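Local atomic coordinates of acyl-coenzyme A oxidase acox-1.1 (Caenorhabditis elegans, PDB entry 5K3H), a protein that catalyses the FAD-dependent desaturation of acyl-CoA thioesters to (2E)-enoyl-CoA, passing electrons to oxygen to give hydrogen peroxide, in the first step of peroxisomal beta-oxidation. Residues 99-107 with 620-628; 347-355 with 611-619. One frame throughout, in Å; residues are numbered along the deposited sequence.

Overall arrangement
Both contacts use the C-terminal end of helix 590-616 and what follows it: residues 611-619 carry contact 2, and residues 620-628, directly after them, carry contact 1. The centres lie about 17 Å apart. Contact 2 is fully buried and joins two helical regions of the C-terminal half of the chain, mainly through aliphatic and aromatic side chains with a single hydrogen bond across. Contact 1 is only partly buried and ties the same C-terminal region back to helix 97-105 of the N-terminal region, through arginines, carboxylates, backbone carbonyls, a serine and a water. The chemistry thus turns from apolar to charged as the chain leaves helix 590-616 for the short helix 622-625.

Contact 1: residues 99-107 with 620-628; sequences YHLNNEVLG and FSDRELRSV
Arg626 reaches the last turn of helix 97-105 and donates to two successive carbonyls: NH1 to Asn103 O at 3.0 Å, nearly along the C=O axis, and NH2 to Glu104 O at 2.7 Å, from above that carbonyl's plane. Gly107 CA lies over one face of the guanidinium and Arg623 O over the opposite face, above its centre, so that the group is sandwiched. With positive phi Gly107 has left the helix, at backbone angles that call for glycine. A leucine in place of Arg626 would probably leave the Asn103 and Glu104 carbonyls without these donors and Asp59, which pairs with NE, without its charged mate.

Glu104 also takes part through its side chain, as an acceptor. Its chain, bent at chi2 (-102°), swings the carboxylate back to helix 622-625, where OE2 accepts from Ser621 OG at 2.7 Å and OE1 forms a salt bridge with Arg623 NH2 at 2.7 Å, a weak hydrogen bond by its angle. Ser621 is the N-cap of that helix, its OG also accepting from Glu624 N at 3.3 Å. Glu624, extended beyond CG, lies alongside Asn103 with their flat ends 19° apart. A water accepts from Asn103 ND2 and donates to Glu624 OE2, both at 2.8 Å.

Further out, Thr48 bonds to both Glu104 OE2 and His100 NE2, and Tyr308 OH to Glu624 OE2. Helix 38-52 packs on both segments, helix 68-85 on Leu101 and Leu106, and helix 300-319 on Phe620 and Leu625, so this contact joins the N-terminal helices to the C-terminal region.

Contact 2: residues 347-355 with 611-619; sequences FIARAYAFQ and AVSLLDSWE
Tyr352 and Trp618 form the aromatic part of the contact, an offset edge-to-face pair with planes at 81° and the indole edge turned to the phenol face. Trp618 NE1 comes 3.4 Å from Tyr352 CE1, and the far rim of the indole extends along helix 338-367, where CH2 meets Gln355 CB at 4.0 Å and CZ2 meets Ala351 CB.

The polar link is one bond: Tyr352 OH donates to Leu614 O at 2.6 Å, in the carbonyl plane and on a lone pair. The acceptor belongs to the last turns of helix 590-616.

Here two helices of the all-alpha C-terminal part of the acyl-CoA oxidase fold run roughly parallel; the axes of segments 347-355 and 611-616 approach to 11.0 Å and cross at 30°, with large side chains filling the gap. Gln341, an FAD-binding residue, lies about 7 Å from Ala611, side chain to side chain.

The aliphatic contacts lie nearer the N-terminal end of segment 347-355. Ile348, its CD1 carried outward by an extended chi2 (177°), meets Leu615 CD1 at 3.8 Å and Ala611 CB at 4.2 Å, while CG2 rests against Leu614 CB. Helix 300-319 packs on Leu615 and Trp618, and Met30 and Ile34 of helix 27-35 on Tyr352.

Contact 1: residues 99-107 with 620-628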
ATOM      1  N   TYR B  99     -14.563 -17.003  15.779  1.00 26.26           N
ATOM      2  CA  TYR B  99     -13.890 -16.168  14.795  1.00 26.88           C
ATOM      3  C   TYR B  99     -14.852 -15.113  14.248  1.00 25.43           C
ATOM      4  O   TYR B  99     -14.522 -13.923  14.188  1.00 26.09           O
ATOM      5  CB  TYR B  99     -13.342 -17.063  13.684  1.00 29.12           C
ATOM      6  CG  TYR B  99     -12.505 -16.349  12.659  1.00 32.35           C
ATOM      7  CD1 TYR B  99     -11.295 -15.772  13.016  1.00 34.68           C
ATOM      8  CD2 TYR B  99     -12.923 -16.244  11.335  1.00 34.84           C
ATOM      9  CE1 TYR B  99     -10.517 -15.125  12.099  1.00 36.12           C
ATOM     10  CE2 TYR B  99     -12.146 -15.595  10.403  1.00 36.96           C
ATOM     11  CZ  TYR B  99     -10.942 -15.032  10.791  1.00 36.30           C
ATOM     12  OH  TYR B  99     -10.147 -14.358   9.880  1.00 37.52           O
ATOM     13  N   HIS B 100     -16.065 -15.532  13.876  1.00 25.66           N
ATOM     14  CA  HIS B 100     -17.088 -14.587  13.426  1.00 25.11           C
ATOM     15  C   HIS B 100     -17.484 -13.610  14.534  1.00 25.72           C
ATOM     16  O   HIS B 100     -17.517 -12.390  14.319  1.00 27.52           O
ATOM     17  CB  HIS B 100     -18.305 -15.358  12.911  1.00 24.11           C
ATOM     18  CG  HIS B 100     -19.454 -14.488  12.509  1.00 23.16           C
ATOM     19  ND1 HIS B 100     -19.360 -13.546  11.506  1.00 23.35           N
ATOM     20  CD2 HIS B 100     -20.747 -14.477  12.919  1.00 22.46           C
ATOM     21  CE1 HIS B 100     -20.536 -12.958  11.351  1.00 22.58           C
ATOM     22  NE2 HIS B 100     -21.393 -13.499  12.203  1.00 22.79           N
ATOM     23  N   LEU B 101     -17.771 -14.126  15.732  1.00 26.50           N
ATOM     24  CA  LEU B 101     -18.138 -13.266  16.850  1.00 26.30           C
ATOM     25  C   LEU B 101     -17.094 -12.176  17.084  1.00 26.37           C
ATOM     26  O   LEU B 101     -17.436 -10.996  17.230  1.00 26.39           O
ATOM     27  CB  LEU B 101     -18.318 -14.126  18.109  1.00 26.64           C
ATOM     28  CG  LEU B 101     -18.557 -13.478  19.475  1.00 26.95           C
ATOM     29  CD1 LEU B 101     -19.920 -12.800  19.567  1.00 27.99           C
ATOM     30  CD2 LEU B 101     -18.380 -14.527  20.573  1.00 27.79           C
ATOM     31  N   ASN B 102     -15.810 -12.544  17.078  1.00 24.40           N
ATOM     32  CA  ASN B 102     -14.774 -11.545  17.300  1.00 24.52           C
ATOM     33  C   ASN B 102     -14.724 -10.522  16.164  1.00 23.82           C
ATOM     34  O   ASN B 102     -14.509  -9.329  16.415  1.00 22.21           O
ATOM     35  CB  ASN B 102     -13.417 -12.223  17.515  1.00 25.87           C
ATOM     36  CG  ASN B 102     -13.248 -12.797  18.960  1.00 28.78           C
ATOM     37  OD1 ASN B 102     -14.020 -12.480  19.890  1.00 28.99           O
ATOM     38  ND2 ASN B 102     -12.243 -13.651  19.133  1.00 30.56           N
ATOM     39  N   ASN B 103     -14.922 -10.959  14.909  1.00 23.38           N
ATOM     40  CA  ASN B 103     -14.907 -10.018  13.778  1.00 24.49           C
ATOM     41  C   ASN B 103     -16.001  -8.964  13.909  1.00 24.09           C
ATOM     42  O   ASN B 103     -15.761  -7.785  13.630  1.00 22.14           O
ATOM     43  CB  ASN B 103     -15.096 -10.753  12.448  1.00 24.98           C
ATOM     44  CG  ASN B 103     -13.934 -11.628  12.077  1.00 25.25           C
ATOM     45  OD1 ASN B 103     -12.789 -11.366  12.443  1.00 25.29           O
ATOM     46  ND2 ASN B 103     -14.225 -12.693  11.336  1.00 26.41           N
ATOM     47  N   GLU B 104     -17.221  -9.387  14.286  1.00 22.28           N
ATOM     48  CA  GLU B 104     -18.330  -8.460  14.522  1.00 23.44           C
ATOM     49  C   GLU B 104     -18.021  -7.518  15.679  1.00 21.82           C
ATOM     50  O   GLU B 104     -18.183  -6.295  15.571  1.00 21.92           O
ATOM     51  CB  GLU B 104     -19.616  -9.236  14.843  1.00 25.73           C
ATOM     52  CG  GLU B 104     -20.343  -9.869  13.672  1.00 26.53           C
ATOM     53  CD  GLU B 104     -21.564  -9.069  13.222  1.00 28.07           C
ATOM     54  OE1 GLU B 104     -21.982  -8.115  13.922  1.00 29.35           O
ATOM     55  OE2 GLU B 104     -22.071  -9.367  12.118  1.00 29.83           O
ATOM     56  N   VAL B 105     -17.603  -8.075  16.809  1.00 25.25           N
ATOM     57  CA  VAL B 105     -17.473  -7.301  18.040  1.00 24.12           C
ATOM     58  C   VAL B 105     -16.113  -6.622  18.122  1.00 23.33           C
ATOM     59  O   VAL B 105     -16.037  -5.403  18.278  1.00 22.31           O
ATOM     60  CB  VAL B 105     -17.768  -8.213  19.264  1.00 24.16           C
ATOM     61  CG1 VAL B 105     -17.462  -7.534  20.593  1.00 24.30           C
ATOM     62  CG2 VAL B 105     -19.230  -8.612  19.258  1.00 23.89           C
ATOM     63  N   LEU B 106     -15.025  -7.364  17.934  1.00 21.70           N
ATOM     64  CA  LEU B 106     -13.703  -6.802  18.185  1.00 21.83           C
ATOM     65  C   LEU B 106     -13.057  -6.190  16.943  1.00 21.64           C
ATOM     66  O   LEU B 106     -12.260  -5.256  17.078  1.00 21.01           O
ATOM     67  CB  LEU B 106     -12.789  -7.877  18.800  1.00 22.13           C
ATOM     68  CG  LEU B 106     -13.217  -8.437  20.191  1.00 22.63           C
ATOM     69  CD1 LEU B 106     -12.377  -9.621  20.660  1.00 22.88           C
ATOM     70  CD2 LEU B 106     -13.245  -7.347  21.283  1.00 22.86           C
ATOM     71  N   GLY B 107     -13.415  -6.657  15.737  1.00 20.63           N
ATOM     72  CA  GLY B 107     -12.906  -6.060  14.518  1.00 19.67           C
ATOM     73  C   GLY B 107     -11.531  -6.571  14.131  1.00 20.26           C
ATOM     74  O   GLY B 107     -11.096  -7.644  14.540  1.00 21.99           O
ATOM     75  N   PHE B 620     -21.330  -9.993   5.212  1.00 17.32           N
ATOM     76  CA  PHE B 620     -20.764  -9.108   6.230  1.00 16.82           C
ATOM     77  C   PHE B 620     -21.777  -8.024   6.581  1.00 16.99           C
ATOM     78  O   PHE B 620     -22.177  -7.235   5.712  1.00 16.86           O
ATOM     79  CB  PHE B 620     -19.479  -8.454   5.746  1.00 16.35           C
ATOM     80  CG  PHE B 620     -18.434  -9.420   5.318  1.00 16.16           C
ATOM     81  CD1 PHE B 620     -18.059 -10.482   6.145  1.00 16.10           C
ATOM     82  CD2 PHE B 620     -17.794  -9.268   4.106  1.00 16.01           C
ATOM     83  CE1 PHE B 620     -17.088 -11.371   5.758  1.00 15.89           C
ATOM     84  CE2 PHE B 620     -16.826 -10.167   3.717  1.00 15.96           C
ATOM     85  CZ  PHE B 620     -16.482 -11.215   4.549  1.00 16.02           C
ATOM     86  N   SER B 621     -22.165  -7.965   7.855  1.00 17.22           N
ATOM     87  CA  SER B 621     -23.004  -6.874   8.319  1.00 17.58           C
ATOM     88  C   SER B 621     -22.201  -5.572   8.358  1.00 17.66           C
ATOM     89  O   SER B 621     -20.966  -5.575   8.339  1.00 18.53           O
ATOM     90  CB  SER B 621     -23.559  -7.196   9.704  1.00 17.54           C
ATOM     91  OG  SER B 621     -22.527  -7.163  10.675  1.00 17.62           O
ATOM     92  N   ASP B 622     -22.923  -4.446   8.399  1.00 17.65           N
ATOM     93  CA  ASP B 622     -22.274  -3.146   8.558  1.00 17.81           C
ATOM     94  C   ASP B 622     -21.492  -3.082   9.854  1.00 18.48           C
ATOM     95  O   ASP B 622     -20.396  -2.502   9.900  1.00 17.93           O
ATOM     96  CB  ASP B 622     -23.313  -2.021   8.521  1.00 17.69           C
ATOM     97  CG  ASP B 622     -23.714  -1.660   7.131  1.00 18.15           C
ATOM     98  OD1 ASP B 622     -22.977  -2.099   6.221  1.00 19.17           O
ATOM     99  OD2 ASP B 622     -24.751  -0.971   6.938  1.00 18.61           O
ATOM    100  N   ARG B 623     -22.027  -3.680  10.924  1.00 17.64           N
ATOM    101  CA  ARG B 623     -21.291  -3.674  12.181  1.00 19.33           C
ATOM    102  C   ARG B 623     -19.944  -4.375  12.030  1.00 18.54           C
ATOM    103  O   ARG B 623     -18.971  -3.999  12.691  1.00 18.78           O
ATOM    104  CB  ARG B 623     -22.127  -4.319  13.295  1.00 21.88           C
ATOM    105  CG  ARG B 623     -23.294  -3.422  13.841  1.00 24.71           C
ATOM    106  CD  ARG B 623     -23.881  -3.946  15.161  1.00 26.80           C
ATOM    107  NE  ARG B 623     -23.810  -5.409  15.157  1.00 32.30           N
ATOM    108  CZ  ARG B 623     -24.718  -6.211  14.593  1.00 35.31           C
ATOM    109  NH1 ARG B 623     -25.791  -5.698  13.995  1.00 37.64           N
ATOM    110  NH2 ARG B 623     -24.549  -7.528  14.630  1.00 33.60           N
ATOM    111  N   GLU B 624     -19.851  -5.378  11.157  1.00 19.23           N
ATOM    112  CA  GLU B 624     -18.556  -6.017  10.928  1.00 19.10           C
ATOM    113  C   GLU B 624     -17.697  -5.230   9.947  1.00 18.68           C
ATOM    114  O   GLU B 624     -16.493  -5.042  10.180  1.00 17.97           O
ATOM    115  CB  GLU B 624     -18.747  -7.447  10.419  1.00 18.85           C
ATOM    116  CG  GLU B 624     -17.453  -8.174  10.132  1.00 19.06           C
ATOM    117  CD  GLU B 624     -17.661  -9.596   9.625  1.00 18.95           C
ATOM    118  OE1 GLU B 624     -18.807 -10.067   9.566  1.00 19.09           O
ATOM    119  OE2 GLU B 624     -16.668 -10.249   9.271  1.00 19.61           O
ATOM    120  N   LEU B 625     -18.295  -4.798   8.829  1.00 18.45           N
ATOM    121  CA  LEU B 625     -17.532  -4.234   7.717  1.00 18.11           C
ATOM    122  C   LEU B 625     -16.919  -2.887   8.075  1.00 17.66           C
ATOM    123  O   LEU B 625     -15.809  -2.571   7.630  1.00 17.78           O
ATOM    124  CB  LEU B 625     -18.430  -4.102   6.482  1.00 18.27           C
ATOM    125  CG  LEU B 625     -17.714  -3.824   5.166  1.00 18.14           C
ATOM    126  CD1 LEU B 625     -16.767  -4.967   4.932  1.00 18.29           C
ATOM    127  CD2 LEU B 625     -18.684  -3.720   4.002  1.00 18.10           C
ATOM    128  N   ARG B 626     -17.662  -2.051   8.798  1.00 19.92           N
ATOM    129  CA  ARG B 626     -17.163  -0.807   9.371  1.00 19.77           C
ATOM    130  C   ARG B 626     -16.787   0.231   8.317  1.00 19.91           C
ATOM    131  O   ARG B 626     -15.881   1.044   8.525  1.00 20.17           O
ATOM    132  CB  ARG B 626     -15.984  -1.083  10.298  1.00 19.84           C
ATOM    133  CG  ARG B 626     -16.451  -1.574  11.648  1.00 19.73           C
ATOM    134  CD  ARG B 626     -15.340  -2.133  12.517  1.00 19.52           C
ATOM    135  NE  ARG B 626     -15.869  -2.538  13.818  1.00 19.49           N
ATOM    136  CZ  ARG B 626     -16.215  -3.779  14.158  1.00 19.47           C
ATOM    137  NH1 ARG B 626     -16.071  -4.773  13.292  1.00 19.32           N
ATOM    138  NH2 ARG B 626     -16.699  -4.019  15.376  1.00 19.27           N
ATOM    139  N   SER B 627     -17.505   0.266   7.197  1.00 18.32           N
ATOM    140  CA  SER B 627     -17.187   1.170   6.103  1.00 18.23           C
ATOM    141  C   SER B 627     -18.428   1.949   5.732  1.00 18.20           C
ATOM    142  O   SER B 627     -19.492   1.355   5.543  1.00 18.39           O
ATOM    143  CB  SER B 627     -16.675   0.414   4.874  1.00 18.57           C
ATOM    144  OG  SER B 627     -16.608   1.256   3.728  1.00 18.40           O
ATOM    145  N   VAL B 628     -18.292   3.273   5.633  1.00 17.76           N
ATOM    146  CA  VAL B 628     -19.395   4.104   5.159  1.00 18.02           C
ATOM    147  C   VAL B 628     -19.631   3.893   3.683  1.00 17.88           C
ATOM    148  O   VAL B 628     -20.776   3.755   3.246  1.00 18.93           O
ATOM    149  CB  VAL B 628     -19.137   5.592   5.460  1.00 18.18           C
ATOM    150  CG1 VAL B 628     -20.266   6.450   4.864  1.00 18.22           C
ATOM    151  CG2 VAL B 628     -19.042   5.796   6.970  1.00 18.37           C
TER
HETATM  152  O   HOH W   1     -16.467 -13.064   9.663  1.00 21.79           O

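Contact 2: residues 347-355 with 611-619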
ATOM      1  N   PHE B 347      -9.974  -9.762  -8.618  1.00 15.15           N
ATOM      2  CA  PHE B 347      -9.683  -9.936  -7.203  1.00 15.96           C
ATOM      3  C   PHE B 347     -10.855 -10.523  -6.442  1.00 15.61           C
ATOM      4  O   PHE B 347     -10.654 -11.117  -5.374  1.00 15.31           O
ATOM      5  CB  PHE B 347      -9.267  -8.597  -6.608  1.00 17.17           C
ATOM      6  CG  PHE B 347      -8.048  -8.031  -7.274  1.00 18.69           C
ATOM      7  CD1 PHE B 347      -6.795  -8.565  -7.030  1.00 20.25           C
ATOM      8  CD2 PHE B 347      -8.163  -7.005  -8.209  1.00 20.45           C
ATOM      9  CE1 PHE B 347      -5.688  -8.066  -7.677  1.00 21.18           C
ATOM     10  CE2 PHE B 347      -7.037  -6.497  -8.860  1.00 20.92           C
ATOM     11  CZ  PHE B 347      -5.811  -7.028  -8.591  1.00 20.80           C
ATOM     12  N   ILE B 348     -12.069 -10.395  -6.969  1.00 15.69           N
ATOM     13  CA  ILE B 348     -13.145 -11.223  -6.444  1.00 15.48           C
ATOM     14  C   ILE B 348     -12.794 -12.683  -6.659  1.00 15.59           C
ATOM     15  O   ILE B 348     -12.876 -13.502  -5.732  1.00 16.22           O
ATOM     16  CB  ILE B 348     -14.490 -10.869  -7.102  1.00 15.14           C
ATOM     17  CG1 ILE B 348     -14.766  -9.368  -6.940  1.00 14.84           C
ATOM     18  CG2 ILE B 348     -15.588 -11.757  -6.490  1.00 14.70           C
ATOM     19  CD1 ILE B 348     -16.051  -8.844  -7.626  1.00 14.97           C
ATOM     20  N   ALA B 349     -12.302 -13.003  -7.861  1.00 16.64           N
ATOM     21  CA  ALA B 349     -11.886 -14.365  -8.180  1.00 17.01           C
ATOM     22  C   ALA B 349     -10.823 -14.849  -7.215  1.00 17.17           C
ATOM     23  O   ALA B 349     -10.931 -15.954  -6.681  1.00 17.52           O
ATOM     24  CB  ALA B 349     -11.365 -14.438  -9.624  1.00 17.01           C
ATOM     25  N   ARG B 350      -9.799 -14.027  -6.960  1.00 15.84           N
ATOM     26  CA  ARG B 350      -8.732 -14.408  -6.027  1.00 16.42           C
ATOM     27  C   ARG B 350      -9.269 -14.654  -4.621  1.00 16.07           C
ATOM     28  O   ARG B 350      -8.720 -15.491  -3.896  1.00 16.77           O
ATOM     29  CB  ARG B 350      -7.634 -13.336  -5.962  1.00 17.24           C
ATOM     30  CG  ARG B 350      -6.758 -13.236  -7.159  1.00 18.26           C
ATOM     31  CD  ARG B 350      -5.648 -12.171  -7.020  1.00 19.65           C
ATOM     32  NE  ARG B 350      -4.768 -12.274  -8.178  1.00 21.59           N
ATOM     33  CZ  ARG B 350      -3.677 -11.546  -8.420  1.00 22.80           C
ATOM     34  NH1 ARG B 350      -3.270 -10.596  -7.577  1.00 22.40           N
ATOM     35  NH2 ARG B 350      -2.995 -11.778  -9.542  1.00 23.09           N
ATOM     36  N   ALA B 351     -10.261 -13.875  -4.165  1.00 16.18           N
ATOM     37  CA  ALA B 351     -10.766 -14.084  -2.799  1.00 15.70           C
ATOM     38  C   ALA B 351     -11.404 -15.466  -2.651  1.00 15.50           C
ATOM     39  O   ALA B 351     -11.089 -16.201  -1.709  1.00 15.77           O
ATOM     40  CB  ALA B 351     -11.763 -12.989  -2.401  1.00 15.56           C
ATOM     41  N   TYR B 352     -12.260 -15.852  -3.604  1.00 16.37           N
ATOM     42  CA  TYR B 352     -12.796 -17.211  -3.644  1.00 16.00           C
ATOM     43  C   TYR B 352     -11.678 -18.226  -3.832  1.00 16.36           C
ATOM     44  O   TYR B 352     -11.669 -19.283  -3.187  1.00 16.58           O
ATOM     45  CB  TYR B 352     -13.827 -17.349  -4.774  1.00 15.58           C
ATOM     46  CG  TYR B 352     -15.229 -16.870  -4.415  1.00 15.33           C
ATOM     47  CD1 TYR B 352     -15.572 -15.520  -4.521  1.00 15.15           C
ATOM     48  CD2 TYR B 352     -16.211 -17.763  -3.988  1.00 15.05           C
ATOM     49  CE1 TYR B 352     -16.845 -15.075  -4.198  1.00 14.87           C
ATOM     50  CE2 TYR B 352     -17.468 -17.330  -3.681  1.00 14.90           C
ATOM     51  CZ  TYR B 352     -17.793 -15.980  -3.779  1.00 14.90           C
ATOM     52  OH  TYR B 352     -19.063 -15.525  -3.459  1.00 15.06           O
ATOM     53  N   ALA B 353     -10.716 -17.924  -4.705  1.00 16.19           N
ATOM     54  CA  ALA B 353      -9.618 -18.861  -4.928  1.00 16.62           C
ATOM     55  C   ALA B 353      -8.836 -19.109  -3.648  1.00 16.85           C
ATOM     56  O   ALA B 353      -8.448 -20.246  -3.368  1.00 17.69           O
ATOM     57  CB  ALA B 353      -8.686 -18.347  -6.030  1.00 16.67           C
ATOM     58  N   PHE B 354      -8.594 -18.063  -2.857  1.00 17.51           N
ATOM     59  CA  PHE B 354      -7.857 -18.246  -1.609  1.00 18.01           C
ATOM     60  C   PHE B 354      -8.678 -19.035  -0.600  1.00 18.82           C
ATOM     61  O   PHE B 354      -8.148 -19.905   0.088  1.00 18.63           O
ATOM     62  CB  PHE B 354      -7.472 -16.892  -1.013  1.00 17.91           C
ATOM     63  CG  PHE B 354      -6.558 -16.072  -1.876  1.00 17.99           C
ATOM     64  CD1 PHE B 354      -5.814 -16.654  -2.898  1.00 18.05           C
ATOM     65  CD2 PHE B 354      -6.480 -14.696  -1.700  1.00 18.32           C
ATOM     66  CE1 PHE B 354      -4.986 -15.872  -3.706  1.00 18.32           C
ATOM     67  CE2 PHE B 354      -5.656 -13.927  -2.499  1.00 18.89           C
ATOM     68  CZ  PHE B 354      -4.902 -14.515  -3.494  1.00 18.72           C
ATOM     69  N   GLN B 355      -9.977 -18.744  -0.496  1.00 18.62           N
ATOM     70  CA  GLN B 355     -10.837 -19.465   0.436  1.00 19.00           C
ATOM     71  C   GLN B 355     -10.865 -20.949   0.107  1.00 18.09           C
ATOM     72  O   GLN B 355     -10.835 -21.795   0.999  1.00 18.45           O
ATOM     73  CB  GLN B 355     -12.253 -18.865   0.396  1.00 20.11           C
ATOM     74  CG  GLN B 355     -13.254 -19.483   1.385  1.00 20.99           C
ATOM     75  CD  GLN B 355     -13.033 -19.002   2.839  1.00 22.30           C
ATOM     76  OE1 GLN B 355     -12.006 -18.378   3.157  1.00 24.12           O
ATOM     77  NE2 GLN B 355     -14.003 -19.283   3.717  1.00 22.72           N
ATOM     78  N   ALA B 611     -21.506  -9.643  -9.861  1.00 15.50           N
ATOM     79  CA  ALA B 611     -20.344  -9.197  -9.085  1.00 15.18           C
ATOM     80  C   ALA B 611     -20.744  -8.765  -7.672  1.00 15.18           C
ATOM     81  O   ALA B 611     -20.112  -9.175  -6.692  1.00 15.27           O
ATOM     82  CB  ALA B 611     -19.595  -8.083  -9.821  1.00 15.11           C
ATOM     83  N   VAL B 612     -21.761  -7.898  -7.549  1.00 15.23           N
ATOM     84  CA  VAL B 612     -22.223  -7.477  -6.224  1.00 15.12           C
ATOM     85  C   VAL B 612     -22.758  -8.673  -5.432  1.00 14.88           C
ATOM     86  O   VAL B 612     -22.515  -8.791  -4.223  1.00 14.66           O
ATOM     87  CB  VAL B 612     -23.268  -6.341  -6.342  1.00 15.27           C
ATOM     88  CG1 VAL B 612     -23.935  -6.072  -5.003  1.00 15.35           C
ATOM     89  CG2 VAL B 612     -22.603  -5.048  -6.842  1.00 15.36           C
ATOM     90  N   SER B 613     -23.451  -9.606  -6.099  1.00 14.61           N
ATOM     91  CA  SER B 613     -24.008 -10.747  -5.377  1.00 14.53           C
ATOM     92  C   SER B 613     -22.911 -11.695  -4.906  1.00 14.38           C
ATOM     93  O   SER B 613     -22.984 -12.234  -3.794  1.00 14.21           O
ATOM     94  CB  SER B 613     -25.031 -11.465  -6.243  1.00 14.62           C
ATOM     95  OG  SER B 613     -26.106 -10.581  -6.562  1.00 14.74           O
ATOM     96  N   LEU B 614     -21.860 -11.868  -5.710  1.00 14.61           N
ATOM     97  CA  LEU B 614     -20.720 -12.687  -5.298  1.00 14.78           C
ATOM     98  C   LEU B 614     -20.063 -12.161  -4.034  1.00 14.88           C
ATOM     99  O   LEU B 614     -19.552 -12.948  -3.227  1.00 14.75           O
ATOM    100  CB  LEU B 614     -19.670 -12.753  -6.417  1.00 14.69           C
ATOM    101  CG  LEU B 614     -20.015 -13.630  -7.621  1.00 14.58           C
ATOM    102  CD1 LEU B 614     -19.118 -13.285  -8.767  1.00 14.57           C
ATOM    103  CD2 LEU B 614     -19.914 -15.133  -7.255  1.00 14.50           C
ATOM    104  N   LEU B 615     -20.077 -10.846  -3.832  1.00 14.89           N
ATOM    105  CA  LEU B 615     -19.511 -10.278  -2.624  1.00 15.15           C
ATOM    106  C   LEU B 615     -20.519 -10.241  -1.483  1.00 15.35           C
ATOM    107  O   LEU B 615     -20.132 -10.447  -0.331  1.00 15.10           O
ATOM    108  CB  LEU B 615     -18.982  -8.878  -2.918  1.00 15.31           C
ATOM    109  CG  LEU B 615     -17.807  -8.879  -3.901  1.00 15.41           C
ATOM    110  CD1 LEU B 615     -17.650  -7.488  -4.493  1.00 15.55           C
ATOM    111  CD2 LEU B 615     -16.506  -9.358  -3.226  1.00 15.40           C
ATOM    112  N   ASP B 616     -21.805  -9.993  -1.779  1.00 15.64           N
ATOM    113  CA  ASP B 616     -22.839 -10.121  -0.755  1.00 15.98           C
ATOM    114  C   ASP B 616     -22.863 -11.512  -0.136  1.00 16.03           C
ATOM    115  O   ASP B 616     -23.283 -11.664   1.010  1.00 16.08           O
ATOM    116  CB  ASP B 616     -24.236  -9.855  -1.310  1.00 16.16           C
ATOM    117  CG  ASP B 616     -24.512  -8.404  -1.557  1.00 16.56           C
ATOM    118  OD1 ASP B 616     -23.886  -7.528  -0.906  1.00 16.36           O
ATOM    119  OD2 ASP B 616     -25.433  -8.140  -2.378  1.00 17.52           O
ATOM    120  N   SER B 617     -22.493 -12.540  -0.899  1.00 16.50           N
ATOM    121  CA  SER B 617     -22.565 -13.906  -0.395  1.00 16.78           C
ATOM    122  C   SER B 617     -21.638 -14.146   0.783  1.00 17.22           C
ATOM    123  O   SER B 617     -21.798 -15.153   1.479  1.00 17.08           O
ATOM    124  CB  SER B 617     -22.278 -14.903  -1.513  1.00 16.88           C
ATOM    125  OG  SER B 617     -23.285 -14.834  -2.522  1.00 16.76           O
ATOM    126  N   TRP B 618     -20.638 -13.286   1.001  1.00 15.77           N
ATOM    127  CA  TRP B 618     -19.823 -13.420   2.204  1.00 15.87           C
ATOM    128  C   TRP B 618     -20.559 -12.950   3.457  1.00 16.09           C
ATOM    129  O   TRP B 618     -20.086 -13.211   4.570  1.00 15.70           O
ATOM    130  CB  TRP B 618     -18.530 -12.648   2.023  1.00 15.87           C
ATOM    131  CG  TRP B 618     -17.686 -13.272   1.013  1.00 16.05           C
ATOM    132  CD1 TRP B 618     -17.910 -13.301  -0.327  1.00 16.64           C
ATOM    133  CD2 TRP B 618     -16.465 -13.964   1.235  1.00 16.37           C
ATOM    134  NE1 TRP B 618     -16.902 -13.982  -0.962  1.00 16.64           N
ATOM    135  CE2 TRP B 618     -15.998 -14.398  -0.018  1.00 16.47           C
ATOM    136  CE3 TRP B 618     -15.711 -14.253   2.370  1.00 16.53           C
ATOM    137  CZ2 TRP B 618     -14.808 -15.101  -0.169  1.00 16.31           C
ATOM    138  CZ3 TRP B 618     -14.521 -14.961   2.217  1.00 16.22           C
ATOM    139  CH2 TRP B 618     -14.086 -15.371   0.953  1.00 16.15           C
ATOM    140  N   GLU B 619     -21.659 -12.219   3.273  1.00 17.13           N
ATOM    141  CA  GLU B 619     -22.601 -11.833   4.312  1.00 17.63           C
ATOM    142  C   GLU B 619     -21.902 -11.171   5.501  1.00 17.21           C
ATOM    143  O   GLU B 619     -21.891 -11.682   6.621  1.00 17.75           O
ATOM    144  CB  GLU B 619     -23.439 -13.048   4.705  1.00 18.55           C
ATOM    145  CG  GLU B 619     -24.308 -13.476   3.539  1.00 19.47           C
ATOM    146  CD  GLU B 619     -25.270 -14.542   3.905  1.00 20.36           C
ATOM    147  OE1 GLU B 619     -24.915 -15.400   4.749  1.00 21.02           O
ATOM    148  OE2 GLU B 619     -26.388 -14.516   3.367  1.00 22.20           O
TER